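Local coordinates for protein CsuE (Acinetobacter baumannii, PDB 6FJY) that forms the tip subunit of archaic chaperone-usher Csu pili and probably mediates the attachment to surfaces with which biofilms begin, at residues D[131-135]-D[146-152]; D[1-5]-D[32-36]; D[35-39]-D[135-139]; D[42-48]-D[88-94]. One frame throughout, in Å; residues are numbered along the deposited sequence.

Contact 1 (D[131-135]-D[146-152]); sequences WFYSV and FFESPGF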
# COMPACT_ATOMS: atom_id res chain seq x y z
N TRP D 131 23.48 -25.81 -2.74
CA TRP D 131 23.15 -26.19 -4.11
C TRP D 131 24.25 -27.07 -4.68
O TRP D 131 25.44 -26.82 -4.47
CB TRP D 131 22.98 -24.95 -4.99
CG TRP D 131 22.09 -23.91 -4.41
CD1 TRP D 131 22.44 -22.92 -3.55
CD2 TRP D 131 20.69 -23.76 -4.65
NE1 TRP D 131 21.35 -22.16 -3.23
CE2 TRP D 131 20.25 -22.65 -3.90
CE3 TRP D 131 19.76 -24.45 -5.43
CZ2 TRP D 131 18.93 -22.22 -3.90
CZ3 TRP D 131 18.44 -24.02 -5.44
CH2 TRP D 131 18.04 -22.92 -4.68
N PHE D 132 23.83 -28.09 -5.42
CA PHE D 132 24.72 -28.97 -6.18
C PHE D 132 24.18 -28.95 -7.61
O PHE D 132 23.10 -29.49 -7.87
CB PHE D 132 24.73 -30.39 -5.61
CG PHE D 132 25.00 -30.46 -4.12
CD1 PHE D 132 24.00 -30.17 -3.20
CD2 PHE D 132 26.24 -30.85 -3.64
CE1 PHE D 132 24.24 -30.25 -1.83
CE2 PHE D 132 26.50 -30.93 -2.28
CZ PHE D 132 25.50 -30.64 -1.37
N TYR D 133 24.92 -28.33 -8.53
CA TYR D 133 24.40 -28.11 -9.87
C TYR D 133 25.45 -28.40 -10.93
O TYR D 133 26.66 -28.28 -10.69
CB TYR D 133 23.87 -26.68 -10.06
CG TYR D 133 24.88 -25.60 -9.78
CD1 TYR D 133 25.71 -25.11 -10.79
CD2 TYR D 133 25.01 -25.05 -8.51
CE1 TYR D 133 26.63 -24.12 -10.54
CE2 TYR D 133 25.94 -24.05 -8.25
CZ TYR D 133 26.75 -23.60 -9.27
OH TYR D 133 27.67 -22.61 -9.00
N SER D 134 24.98 -28.79 -12.11
CA SER D 134 25.79 -28.87 -13.33
C SER D 134 24.88 -28.50 -14.49
O SER D 134 24.11 -29.34 -14.98
CB SER D 134 26.40 -30.25 -13.52
OG SER D 134 27.17 -30.27 -14.71
N VAL D 135 24.99 -27.26 -14.94
CA VAL D 135 24.07 -26.67 -15.91
C VAL D 135 24.79 -26.55 -17.25
O VAL D 135 25.91 -26.01 -17.29
CB VAL D 135 23.56 -25.29 -15.45
CG1 VAL D 135 22.49 -24.79 -16.40
CG2 VAL D 135 23.05 -25.38 -14.02
N PHE D 146 30.09 -26.53 -18.94
CA PHE D 146 29.03 -26.68 -17.95
C PHE D 146 29.29 -25.77 -16.77
O PHE D 146 30.43 -25.63 -16.31
CB PHE D 146 28.92 -28.14 -17.49
CG PHE D 146 28.47 -29.08 -18.57
CD1 PHE D 146 29.39 -29.66 -19.42
CD2 PHE D 146 27.13 -29.37 -18.73
CE1 PHE D 146 28.98 -30.52 -20.43
CE2 PHE D 146 26.71 -30.23 -19.73
CZ PHE D 146 27.64 -30.80 -20.58
N PHE D 147 28.23 -25.12 -16.29
CA PHE D 147 28.29 -24.33 -15.06
C PHE D 147 28.06 -25.27 -13.89
O PHE D 147 27.00 -25.91 -13.79
CB PHE D 147 27.26 -23.21 -15.09
CG PHE D 147 27.32 -22.34 -16.31
CD1 PHE D 147 28.54 -21.91 -16.82
CD2 PHE D 147 26.15 -21.94 -16.95
CE1 PHE D 147 28.59 -21.10 -17.96
CE2 PHE D 147 26.19 -21.13 -18.08
CZ PHE D 147 27.41 -20.70 -18.59
N GLU D 148 29.05 -25.38 -13.01
CA GLU D 148 29.06 -26.42 -12.00
C GLU D 148 29.45 -25.86 -10.64
O GLU D 148 30.22 -24.90 -10.54
CB GLU D 148 30.02 -27.56 -12.38
CG GLU D 148 29.47 -28.46 -13.47
CD GLU D 148 30.55 -29.20 -14.23
OE1 GLU D 148 31.71 -28.73 -14.24
OE2 GLU D 148 30.23 -30.25 -14.83
N SER D 149 28.87 -26.45 -9.61
CA SER D 149 29.28 -26.28 -8.24
C SER D 149 30.53 -27.11 -7.99
O SER D 149 30.82 -28.03 -8.76
CB SER D 149 28.14 -26.69 -7.31
OG SER D 149 27.77 -28.04 -7.52
N PRO D 150 31.28 -26.82 -6.93
CA PRO D 150 32.63 -27.38 -6.80
C PRO D 150 32.62 -28.89 -6.59
O PRO D 150 31.90 -29.41 -5.74
CB PRO D 150 33.21 -26.65 -5.59
CG PRO D 150 32.02 -26.23 -4.81
CD PRO D 150 30.96 -25.90 -5.81
N GLY D 151 33.46 -29.58 -7.36
CA GLY D 151 33.60 -31.02 -7.25
C GLY D 151 32.63 -31.84 -8.07
O GLY D 151 32.60 -33.06 -7.91
N PHE D 152 31.85 -31.21 -8.95
CA PHE D 152 30.83 -31.93 -9.70
C PHE D 152 31.47 -32.75 -10.81
O PHE D 152 32.38 -32.29 -11.51
CB PHE D 152 29.81 -30.96 -10.30
CG PHE D 152 28.45 -31.57 -10.49
CD1 PHE D 152 28.21 -32.46 -11.53
CD2 PHE D 152 27.42 -31.29 -9.61
CE1 PHE D 152 26.97 -33.05 -11.68
CE2 PHE D 152 26.18 -31.87 -9.77
CZ PHE D 152 25.96 -32.75 -10.81
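A beta hairpin of the N-terminal part of CsuE, strand 119-136 returning as strand 146-148, carries this contact; the axes of segments 131-135 and 146-148 run antiparallel at 170° and approach to 4.4 Å. V135 and F147 form the hydrogen-bonded pair, with V135 N to F147 O and F147 N to V135 O both at 2.7 Å, while S134 and E148 are the non-hydrogen-bonded pair beside it. Past E148 the ladder changes character. S149 N still donates to Y133 O at 3.1 Å, but the return bond from Y133 N goes to the side-chain OG of S149 at 3.0 Å, so a serine hydroxyl replaces a backbone carbonyl as acceptor. With chi1 at 59°, S149 OG sits between its own N and carbonyl carbon, which turns it to Y133 N. S149 CB stands over one face of the Y133 ring, 3.8 Å from the centroid, a CH-pi contact. F147 O lies at the edge of the same ring. A type II turn from S149 to F152 then swings the F152 ring back across the strand, where S134 CB stands over its face, 3.5 Å from the centroid. S134 OG donates to the anti lone pair of E148 OE2 at 3.1 Å and also pairs with R154, placing a carboxylate and a guanidinium around one buried hydroxyl. On its other edge strand 131-135 bonds to strand 47-54, through F132 with K49 and S134 with Y47, while Y133, V135 and F147 all rest against C2 of strand 2-4.

Contact 2 (D[1-5]-D[32-36]); sequences ACSVS and GLSCT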
# COMPACT_ATOMS: atom_id res chain seq x y z
N ALA D 1 27.05 -17.43 -16.60
CA ALA D 1 27.42 -18.56 -15.75
C ALA D 1 26.38 -18.75 -14.65
O ALA D 1 25.33 -18.10 -14.67
CB ALA D 1 28.82 -18.34 -15.16
N CYS D 2 26.64 -19.65 -13.71
CA CYS D 2 25.77 -19.83 -12.55
C CYS D 2 26.45 -19.26 -11.31
O CYS D 2 27.64 -19.50 -11.09
CB CYS D 2 25.42 -21.31 -12.31
SG CYS D 2 24.36 -22.12 -13.51
N SER D 3 25.70 -18.49 -10.52
CA SER D 3 26.24 -17.85 -9.32
C SER D 3 25.30 -18.06 -8.14
O SER D 3 24.09 -18.23 -8.30
CB SER D 3 26.46 -16.35 -9.51
OG SER D 3 25.22 -15.66 -9.44
N VAL D 4 25.88 -17.97 -6.95
CA VAL D 4 25.19 -18.21 -5.70
C VAL D 4 25.28 -16.96 -4.84
O VAL D 4 26.36 -16.37 -4.69
CB VAL D 4 25.77 -19.43 -4.96
CG1 VAL D 4 25.80 -19.18 -3.48
CG2 VAL D 4 24.96 -20.66 -5.28
N SER D 5 24.15 -16.56 -4.27
CA SER D 5 24.00 -15.30 -3.56
C SER D 5 24.39 -15.47 -2.09
O SER D 5 23.71 -16.17 -1.34
CB SER D 5 22.57 -14.80 -3.69
OG SER D 5 22.38 -13.61 -2.95
N GLY D 32 18.41 -17.85 -4.28
CA GLY D 32 19.84 -17.82 -4.00
C GLY D 32 20.68 -18.34 -5.15
O GLY D 32 21.85 -17.95 -5.28
N LEU D 33 20.11 -19.21 -5.98
CA LEU D 33 20.77 -19.68 -7.19
C LEU D 33 20.31 -18.84 -8.38
O LEU D 33 19.17 -18.38 -8.45
CB LEU D 33 20.48 -21.16 -7.42
CG LEU D 33 21.44 -22.04 -8.24
CD1 LEU D 33 21.00 -22.16 -9.67
CD2 LEU D 33 22.87 -21.51 -8.17
N SER D 34 21.23 -18.63 -9.32
CA SER D 34 20.97 -17.92 -10.56
C SER D 34 21.92 -18.44 -11.62
O SER D 34 23.08 -18.76 -11.32
CB SER D 34 21.15 -16.40 -10.38
OG SER D 34 20.07 -15.83 -9.66
N CYS D 35 21.43 -18.53 -12.86
CA CYS D 35 22.21 -19.02 -13.99
C CYS D 35 21.88 -18.21 -15.23
O CYS D 35 20.71 -18.10 -15.61
CB CYS D 35 21.95 -20.51 -14.24
SG CYS D 35 22.48 -21.62 -12.94
N THR D 36 22.91 -17.62 -15.85
CA THR D 36 22.83 -16.97 -17.15
C THR D 36 23.76 -17.68 -18.13
O THR D 36 24.77 -18.26 -17.73
CB THR D 36 23.23 -15.49 -17.07
OG1 THR D 36 24.58 -15.38 -16.59
CG2 THR D 36 22.30 -14.71 -16.15
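L33 lays its CD2 methyl across CG2 of V4 at 3.7 Å, the two side chains crossing at about a right angle, and the same methyl comes within 3.5 Å of S3 O. L33 CG lies anti to N (chi1 -155°), and the end of the side chain comes nearer strand 2-4 than its base does. On this face of the two-stranded ladder the covalent link follows: C2 SG and C35 SG are joined at 2.0 Å with chi3 of 110°. Both sulfurs lie beside their own backbone N, and the bond spans a non-hydrogen-bonded pair whose CA atoms are 3.9 Å apart. Between these pairs S3 and S34 are hydrogen-bonded, S3 N to S34 O at 2.8 Å being the straighter of the two at the hydrogen (157°). The ladder is closed at one end by S5 N to G32 O, 2.9 Å, and at the other by T36 N to A1 O and by the terminal A1 N, which donates to T36 O at 2.7 Å. S34 OG turns elsewhere, to N103. This cross-strand disulfide ties the N-terminus to strand 33-35, its sulfurs turned in against Y133, V135 and F97, consistent with the Ig-like beta sandwich of this complex.

Contact 3 (D[35-39]-D[135-139]); sequences CTGFS and VPAVA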
# COMPACT_ATOMS: atom_id res chain seq x y z
N CYS D 35 21.43 -18.53 -12.86
CA CYS D 35 22.21 -19.02 -13.99
C CYS D 35 21.88 -18.21 -15.23
O CYS D 35 20.71 -18.10 -15.61
CB CYS D 35 21.95 -20.51 -14.24
SG CYS D 35 22.48 -21.62 -12.94
N THR D 36 22.91 -17.62 -15.85
CA THR D 36 22.83 -16.97 -17.15
C THR D 36 23.76 -17.68 -18.13
O THR D 36 24.77 -18.26 -17.73
CB THR D 36 23.23 -15.49 -17.07
OG1 THR D 36 24.58 -15.38 -16.59
CG2 THR D 36 22.30 -14.71 -16.15
N GLY D 37 23.39 -17.65 -19.41
CA GLY D 37 24.14 -18.39 -20.41
C GLY D 37 23.91 -19.88 -20.43
O GLY D 37 24.72 -20.62 -21.01
N PHE D 38 22.84 -20.36 -19.81
CA PHE D 38 22.53 -21.79 -19.86
C PHE D 38 21.98 -22.16 -21.24
O PHE D 38 21.24 -21.39 -21.86
CB PHE D 38 21.54 -22.15 -18.76
CG PHE D 38 20.31 -21.27 -18.74
CD1 PHE D 38 20.28 -20.13 -17.97
CD2 PHE D 38 19.21 -21.58 -19.52
CE1 PHE D 38 19.17 -19.30 -17.97
CE2 PHE D 38 18.09 -20.77 -19.51
CZ PHE D 38 18.07 -19.63 -18.73
N SER D 39 22.35 -23.34 -21.72
CA SER D 39 21.81 -23.85 -22.97
C SER D 39 20.33 -24.16 -22.85
O SER D 39 19.89 -24.77 -21.87
CB SER D 39 22.51 -25.12 -23.41
OG SER D 39 21.85 -25.64 -24.55
N VAL D 135 24.99 -27.26 -14.94
CA VAL D 135 24.07 -26.67 -15.91
C VAL D 135 24.79 -26.55 -17.25
O VAL D 135 25.91 -26.01 -17.29
CB VAL D 135 23.56 -25.29 -15.45
CG1 VAL D 135 22.49 -24.79 -16.40
CG2 VAL D 135 23.05 -25.38 -14.02
N PRO D 136 24.20 -27.01 -18.35
CA PRO D 136 24.83 -26.83 -19.66
C PRO D 136 24.82 -25.37 -20.09
O PRO D 136 23.88 -24.63 -19.81
CB PRO D 136 23.97 -27.70 -20.59
CG PRO D 136 22.65 -27.79 -19.89
CD PRO D 136 22.93 -27.76 -18.42
N ALA D 137 25.89 -24.98 -20.76
CA ALA D 137 26.11 -23.61 -21.22
C ALA D 137 25.78 -23.48 -22.70
O ALA D 137 25.78 -24.46 -23.45
CB ALA D 137 27.56 -23.19 -20.97
N VAL D 138 25.48 -22.25 -23.11
CA VAL D 138 25.28 -22.00 -24.53
C VAL D 138 26.56 -22.35 -25.28
O VAL D 138 27.67 -22.26 -24.74
CB VAL D 138 24.85 -20.55 -24.82
CG1 VAL D 138 23.39 -20.36 -24.49
CG2 VAL D 138 25.70 -19.56 -24.02
N ALA D 139 26.40 -22.77 -26.53
CA ALA D 139 27.53 -23.18 -27.35
C ALA D 139 28.52 -22.04 -27.60
O ALA D 139 29.69 -22.31 -27.85
CB ALA D 139 27.02 -23.74 -28.68
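Two backbone bonds hold the chain after strand 33-35 to the end of strand 119-136 and the residues after it: V138 N donates to G37 O at 2.8 Å, and S39 N to P136 O, also at 2.8 Å. They differ in geometry, since V138 N is tilted 26° from the carbonyl plane of G37, whereas S39 N stands 46° above that of P136. F38 and A137, whose CA atoms are 4.2 Å apart, form the single bridge between them, and F38 CA adds a CA-H...O contact to P136 O. V138 wraps the G37 carbonyl: its CG2, placed between the backbone N and the carbonyl carbon, comes within 3.3 Å of G37 O, and its CG1 lies against F38 O. On the inner side F38 CB meets V135 CG1 at 3.7 Å, while the other methyl of V135, CG2, faces C35 SG at 4.0 Å, so one valine bridges the disulfide and the phenylalanine with separate branches. S39 packs through CB against A137 O at 3.3 Å; its hydroxyl reaches forward along its own chain to A41 N. The F38 ring leads away from strand 119-136 to meet F97 with planes at about 40° and also touches V94. A137 also pairs by a backbone bond with V145 and packs on F147, and P136 touches T46 and F146, which places the 35-39 loop beside the end of the hairpin made by strands 119-136 and 146-148.

Contact 4 (D[42-48]-D[88-94]); sequences LANMTYL and MSSFTLV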
# COMPACT_ATOMS: atom_id res chain seq x y z
N LEU D 42 18.26 -28.43 -24.52
CA LEU D 42 17.66 -29.58 -23.85
C LEU D 42 18.36 -30.89 -24.21
O LEU D 42 17.82 -31.97 -23.94
CB LEU D 42 16.15 -29.69 -24.12
CG LEU D 42 15.36 -28.38 -23.93
CD1 LEU D 42 13.85 -28.63 -23.96
CD2 LEU D 42 15.76 -27.64 -22.66
N ALA D 43 19.55 -30.81 -24.80
CA ALA D 43 20.26 -32.01 -25.22
C ALA D 43 21.03 -32.67 -24.08
O ALA D 43 21.36 -33.85 -24.17
CB ALA D 43 21.23 -31.68 -26.35
N ASN D 44 21.31 -31.92 -23.02
CA ASN D 44 22.12 -32.41 -21.92
C ASN D 44 21.39 -32.13 -20.62
O ASN D 44 20.85 -31.04 -20.41
CB ASN D 44 23.51 -31.76 -21.92
CG ASN D 44 24.31 -32.09 -23.17
OD1 ASN D 44 24.34 -33.23 -23.62
ND2 ASN D 44 24.94 -31.08 -23.76
N MET D 45 21.37 -33.14 -19.76
CA MET D 45 20.67 -33.06 -18.49
C MET D 45 21.15 -31.87 -17.69
O MET D 45 22.35 -31.58 -17.63
CB MET D 45 20.90 -34.35 -17.70
CG MET D 45 20.06 -34.48 -16.46
SD MET D 45 18.40 -35.01 -16.83
CE MET D 45 18.05 -35.83 -15.31
N THR D 46 20.22 -31.18 -17.06
CA THR D 46 20.56 -30.17 -16.07
C THR D 46 20.46 -30.83 -14.70
O THR D 46 19.35 -31.12 -14.23
CB THR D 46 19.64 -28.96 -16.17
OG1 THR D 46 19.61 -28.48 -17.52
CG2 THR D 46 20.10 -27.87 -15.22
N TYR D 47 21.60 -31.10 -14.08
CA TYR D 47 21.60 -31.67 -12.74
C TYR D 47 21.48 -30.55 -11.72
O TYR D 47 22.20 -29.54 -11.80
CB TYR D 47 22.86 -32.49 -12.47
CG TYR D 47 23.01 -33.70 -13.35
CD1 TYR D 47 22.39 -34.90 -13.04
CD2 TYR D 47 23.80 -33.65 -14.49
CE1 TYR D 47 22.54 -36.02 -13.85
CE2 TYR D 47 23.97 -34.76 -15.29
CZ TYR D 47 23.34 -35.94 -14.97
OH TYR D 47 23.51 -37.02 -15.79
N LEU D 48 20.56 -30.73 -10.77
CA LEU D 48 20.38 -29.77 -9.69
C LEU D 48 19.64 -30.45 -8.55
O LEU D 48 18.51 -30.92 -8.74
CB LEU D 48 19.62 -28.54 -10.16
CG LEU D 48 19.74 -27.30 -9.27
CD1 LEU D 48 19.58 -26.05 -10.11
CD2 LEU D 48 18.71 -27.31 -8.16
N MET D 88 15.96 -31.79 -8.64
CA MET D 88 15.23 -31.19 -9.74
C MET D 88 15.78 -31.59 -11.11
O MET D 88 15.32 -31.05 -12.11
CB MET D 88 15.26 -29.67 -9.63
CG MET D 88 14.70 -29.11 -8.34
SD MET D 88 14.80 -27.32 -8.42
CE MET D 88 13.68 -26.92 -7.10
N SER D 89 16.74 -32.51 -11.16
CA SER D 89 17.41 -32.83 -12.42
C SER D 89 16.41 -33.23 -13.49
O SER D 89 15.68 -34.21 -13.35
CB SER D 89 18.43 -33.95 -12.21
OG SER D 89 19.43 -33.56 -11.29
N SER D 90 16.38 -32.45 -14.57
CA SER D 90 15.64 -32.79 -15.77
C SER D 90 16.32 -32.12 -16.94
O SER D 90 17.21 -31.27 -16.76
CB SER D 90 14.17 -32.36 -15.69
OG SER D 90 14.05 -30.99 -16.03
N PHE D 91 15.90 -32.49 -18.14
CA PHE D 91 16.43 -31.86 -19.34
C PHE D 91 15.83 -30.49 -19.58
O PHE D 91 16.38 -29.72 -20.37
CB PHE D 91 16.17 -32.76 -20.55
CG PHE D 91 17.06 -33.97 -20.60
CD1 PHE D 91 16.75 -35.11 -19.88
CD2 PHE D 91 18.21 -33.97 -21.36
CE1 PHE D 91 17.57 -36.22 -19.93
CE2 PHE D 91 19.03 -35.07 -21.42
CZ PHE D 91 18.71 -36.20 -20.70
N THR D 92 14.72 -30.16 -18.90
CA THR D 92 13.96 -28.93 -19.11
C THR D 92 14.08 -27.96 -17.95
O THR D 92 13.49 -26.88 -18.00
CB THR D 92 12.48 -29.26 -19.34
OG1 THR D 92 11.85 -29.53 -18.07
CG2 THR D 92 12.30 -30.46 -20.25
N LEU D 93 14.83 -28.32 -16.90
CA LEU D 93 14.97 -27.48 -15.72
C LEU D 93 15.49 -26.08 -16.04
O LEU D 93 15.22 -25.14 -15.28
CB LEU D 93 15.92 -28.16 -14.73
CG LEU D 93 16.12 -27.48 -13.39
CD1 LEU D 93 14.78 -27.20 -12.73
CD2 LEU D 93 16.97 -28.35 -12.52
N VAL D 94 16.24 -25.94 -17.13
CA VAL D 94 16.84 -24.65 -17.46
C VAL D 94 15.78 -23.59 -17.70
O VAL D 94 16.03 -22.40 -17.49
CB VAL D 94 17.78 -24.80 -18.67
CG1 VAL D 94 19.19 -25.16 -18.20
CG2 VAL D 94 17.26 -25.84 -19.64
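M45 sets its CG anti to the backbone N (chi1 -171°) and then bends at chi2 (79°), which brings the sulfur back to the F91 ring; that ring lies beside the 42-45 backbone. The outcome is a Met-aromatic contact in which M45 SD lies 3.9 Å from the F91 centroid, obliquely at 32° off the ring normal. M45 CA and CB stand over the face of the ring, and A43 O approaches its edge in plane. The methyl beyond the sulfur, M45 CE, packs on S89 CB at 3.6 Å. S89 supplies a side-chain link through its hydroxyl: S89 OG accepts from L48 N at 3.1 Å and is also hydrogen-bonded to D87 OD1, which helps fix its rotation. Next to it M88 N donates to L48 O at 2.7 Å. T46 and S90 form a single antiparallel bridge, T46 N to S90 O at 3.0 Å with a weak return bond from S90 N. On the inner side the buried L48 and L93 meet, CB of L48 to CD2 of L93 at 3.6 Å; at the outer margin L42 reaches over with CD2 to V94 CG2 at 3.8 Å. The T46 hydroxyl, OG1, makes a van der Waals contact with V94 CG1. Within 88-94, T92 N donates to S90 OG, an ST turn that leads into the 3-10 segment at 93-94. These features describe two irregular connections laid side by side at one end of the domain, continuing the pairing of strands 47-54 and 85-87 beyond its regular part, consistent with the Ig-like beta sandwich of this complex.

How the contacts relate
All four contacts cluster at one end of the chain, with centres 11 to 15 Å apart. Contacts 1 and 3 share V135, and contacts 2 and 3 share C35 and T36; contact 3 thus shares residues with both, though contacts 1 and 2 also touch directly, with Y133 CE1 3.5 Å from C2 CB and F147 CE2 3.2 Å from T36 O. Contact 4 is nested in the loop that contact 3 closes and meets it where F38 CE2 approaches V94 O at 3.3 Å. Strands 119-136 and 47-54, used by contacts 1 and 4, are neighbours, and their side chains pack with F152 CZ 3.5 Å from Y47 CB.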